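Local coordinates for neck appendage protein (Bacillus phage GA-1, PDB 3GUD), which is a phage neck appendage whose C-terminal part, the domain described here, acts as an intramolecular chaperone for triple-beta-helix folding, at residues Q50-V55 with G67-D72. Residues are numbered along the deposited sequence; the frame is centred on the assembly and turned at random. Where two conformers were deposited one is given.
Sequences QQIVKV and GLVGYD
Val69, at the start of strand 69-73, sets both methyls against helix 49-58 and meets Ile52 and Val53 there. All contact is between apolar side chains. CG2 of Val69 does double duty: it lies 4.0 Å from Ile52 CG2 and 4.1 Å from Val53 CG1. Its other methyl, CG1, rests 4.0 Å from the same Val53 CG1, which therefore faces both tips of the valine fork. Ile52 brings its short branch to the contact: a chi1 of -71° puts CG1 beside the backbone N and leaves CG2 anti to it, facing the valine. The Ile52 side chain runs past that of Val69 in the opposite direction; Val53 crosses Val69 at about a right angle. The touch is small, burying 154 Å² in all, and the nearest CA pair, Val53 CA and Val69 CA, is 7.4 Å apart. In the Peptidase S74 chaperone domain, which assembles here as a trimer, this is a helix laid against the base of a long two-stranded antiparallel arm: Gly70 pairs by backbone hydrogen bonds with Ser99 of the return strand 96-100, and Leu68 with Arg101 just after it. Ala49, at the start of the helix, also packs on Val69. Leu68 turns its side chain to Phe56 and to Leu108 of helix 102-120, and packs on Phe45 of a second subunit. Farther out along the strand, Tyr71 makes an edge-to-face ring contact with Tyr98.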
ATOM      1  N   GLN A  50      -5.091  12.039  14.267  1.00 34.63           N
ATOM      2  CA  GLN A  50      -5.873  12.907  15.137  1.00 35.31           C
ATOM      3  C   GLN A  50      -6.775  13.816  14.360  1.00 35.30           C
ATOM      4  O   GLN A  50      -7.890  14.071  14.766  1.00 39.04           O
ATOM      5  CB  GLN A  50      -4.981  13.771  16.018  1.00 37.97           C
ATOM      6  CG  GLN A  50      -4.467  13.068  17.252  1.00 38.47           C
ATOM      7  CD  GLN A  50      -3.240  12.240  16.969  1.00 42.40           C
ATOM      8  OE1 GLN A  50      -2.939  11.937  15.814  1.00 38.97           O
ATOM      9  NE2 GLN A  50      -2.515  11.869  18.025  1.00 43.05           N
ATOM     10  N   GLN A  51      -6.288  14.343  13.257  1.00 33.50           N
ATOM     11  CA  GLN A  51      -7.155  15.145  12.435  1.00 36.18           C
ATOM     12  C   GLN A  51      -8.265  14.310  11.801  1.00 41.10           C
ATOM     13  O   GLN A  51      -9.383  14.798  11.610  1.00 41.03           O
ATOM     14  CB  GLN A  51      -6.394  15.760  11.300  1.00 35.51           C
ATOM     15  CG  GLN A  51      -7.123  15.433  10.042  1.00 39.43           C
ATOM     16  CD  GLN A  51      -6.969  16.475   9.032  1.00 39.51           C
ATOM     17  OE1 GLN A  51      -6.118  17.351   9.164  1.00 44.48           O
ATOM     18  NE2 GLN A  51      -7.783  16.410   7.996  1.00 41.15           N
ATOM     19  N   ILE A  52      -7.936  13.075  11.417  1.00 40.72           N
ATOM     20  CA  ILE A  52      -8.899  12.180  10.787  1.00 37.01           C
ATOM     21  C   ILE A  52     -10.034  11.916  11.762  1.00 40.04           C
ATOM     22  O   ILE A  52     -11.210  12.058  11.430  1.00 41.73           O
ATOM     23  CB  ILE A  52      -8.260  10.830  10.398  1.00 34.40           C
ATOM     24  CG1 ILE A  52      -7.303  11.000   9.231  1.00 33.91           C
ATOM     25  CG2 ILE A  52      -9.325   9.800  10.020  1.00 35.35           C
ATOM     26  CD1 ILE A  52      -6.795   9.669   8.700  1.00 32.03           C
ATOM     27  N   VAL A  53      -9.673  11.535  12.979  1.00 37.56           N
ATOM     28  CA  VAL A  53     -10.667  11.132  13.944  1.00 37.08           C
ATOM     29  C   VAL A  53     -11.621  12.291  14.166  1.00 41.23           C
ATOM     30  O   VAL A  53     -12.720  12.108  14.683  1.00 44.51           O
ATOM     31  CB  VAL A  53     -10.032  10.725  15.287  1.00 36.43           C
ATOM     32  CG1 VAL A  53      -8.766   9.933  15.063  1.00 35.15           C
ATOM     33  CG2 VAL A  53      -9.747  11.947  16.121  1.00 42.73           C
ATOM     34  N   LYS A  54     -11.202  13.478  13.736  1.00 45.21           N
ATOM     35  CA  LYS A  54     -11.899  14.722  14.049  1.00 44.20           C
ATOM     36  C   LYS A  54     -12.911  15.089  12.972  1.00 46.24           C
ATOM     37  O   LYS A  54     -14.043  15.453  13.295  1.00 46.99           O
ATOM     38  CB  LYS A  54     -10.890  15.861  14.214  1.00 41.84           C
ATOM     39  CG  LYS A  54     -11.015  16.626  15.510  1.00 43.82           C
ATOM     40  CD  LYS A  54      -9.925  17.696  15.632  1.00 54.69           C
ATOM     41  CE  LYS A  54      -8.503  17.126  15.541  1.00 47.99           C
ATOM     42  NZ  LYS A  54      -7.505  18.210  15.308  1.00 47.83           N
ATOM     43  N   VAL A  55     -12.504  15.002  11.701  1.00 46.29           N
ATOM     44  CA  VAL A  55     -13.385  15.358  10.576  1.00 46.60           C
ATOM     45  C   VAL A  55     -14.557  14.389  10.483  1.00 47.41           C
ATOM     46  O   VAL A  55     -15.644  14.749  10.012  1.00 49.81           O
ATOM     47  CB  VAL A  55     -12.649  15.401   9.220  1.00 42.08           C
ATOM     48  CG1 VAL A  55     -11.595  16.492   9.228  1.00 42.45           C
ATOM     49  CG2 VAL A  55     -12.047  14.047   8.891  1.00 41.49           C
ATOM     50  N   GLY A  67     -12.021   1.345  10.103  1.00 38.98           N
ATOM     51  CA  GLY A  67     -10.642   0.899  10.164  1.00 43.04           C
ATOM     52  C   GLY A  67      -9.651   1.858   9.521  1.00 38.67           C
ATOM     53  O   GLY A  67      -8.681   1.432   8.905  1.00 38.72           O
ATOM     54  N   LEU A  68      -9.889   3.155   9.660  1.00 36.14           N
ATOM     55  CA  LEU A  68      -8.997   4.139   9.071  1.00 34.00           C
ATOM     56  C   LEU A  68      -7.920   4.495  10.074  1.00 36.46           C
ATOM     57  O   LEU A  68      -6.860   4.991   9.703  1.00 36.04           O
ATOM     58  CB  LEU A  68      -9.762   5.407   8.673  1.00 35.69           C
ATOM     59  CG  LEU A  68     -10.886   5.312   7.636  1.00 38.23           C
ATOM     60  CD1 LEU A  68     -11.729   6.573   7.634  1.00 37.26           C
ATOM     61  CD2 LEU A  68     -10.355   5.024   6.242  1.00 35.71           C
ATOM     62  N   VAL A  69      -8.196   4.229  11.350  1.00 37.73           N
ATOM     63  CA  VAL A  69      -7.366   4.717  12.462  1.00 35.01           C
ATOM     64  C   VAL A  69      -7.246   3.679  13.593  1.00 36.67           C
ATOM     65  O   VAL A  69      -8.151   2.881  13.807  1.00 36.07           O
ATOM     66  CB  VAL A  69      -7.911   6.057  13.023  1.00 34.37           C
ATOM     67  CG1 VAL A  69      -7.646   6.149  14.493  1.00 40.04           C
ATOM     68  CG2 VAL A  69      -7.289   7.244  12.292  1.00 33.92           C
ATOM     69  N   GLY A  70      -6.117   3.687  14.296  1.00 36.26           N
ATOM     70  CA  GLY A  70      -5.898   2.801  15.420  1.00 34.08           C
ATOM     71  C   GLY A  70      -5.559   3.583  16.665  1.00 34.19           C
ATOM     72  O   GLY A  70      -5.136   4.747  16.594  1.00 35.01           O
ATOM     73  N   TYR A  71      -5.790   2.970  17.819  1.00 36.66           N
ATOM     74  CA  TYR A  71      -5.355   3.581  19.077  1.00 37.25           C
ATOM     75  C   TYR A  71      -4.667   2.525  19.911  1.00 38.31           C
ATOM     76  O   TYR A  71      -5.052   1.370  19.913  1.00 40.67           O
ATOM     77  CB  TYR A  71      -6.511   4.209  19.861  1.00 39.35           C
ATOM     78  CG  TYR A  71      -6.088   4.775  21.208  1.00 38.90           C
ATOM     79  CD1 TYR A  71      -5.580   6.071  21.320  1.00 40.59           C
ATOM     80  CD2 TYR A  71      -6.207   4.016  22.366  1.00 39.31           C
ATOM     81  CE1 TYR A  71      -5.207   6.592  22.551  1.00 38.20           C
ATOM     82  CE2 TYR A  71      -5.845   4.522  23.598  1.00 39.64           C
ATOM     83  CZ  TYR A  71      -5.346   5.803  23.689  1.00 37.98           C
ATOM     84  OH  TYR A  71      -4.994   6.269  24.929  1.00 39.10           O
ATOM     85  N   ASP A  72      -3.629   2.964  20.592  1.00 39.66           N
ATOM     86  CA  ASP A  72      -2.786   2.054  21.333  0.57 40.90           C
ATOM     87  C   ASP A  72      -2.315   2.736  22.594  1.00 43.29           C
ATOM     88  O   ASP A  72      -2.000   3.936  22.637  1.00 44.34           O
ATOM     89  CB  ASP A  72      -1.594   1.528  20.504  0.57 42.17           C
ATOM     90  CG  ASP A  72      -0.808   0.420  21.230  0.57 41.34           C
ATOM     91  OD1 ASP A  72      -1.334  -0.128  22.221  0.57 41.55           O
ATOM     92  OD2 ASP A  72       0.318   0.119  20.779  0.57 43.08           O
TER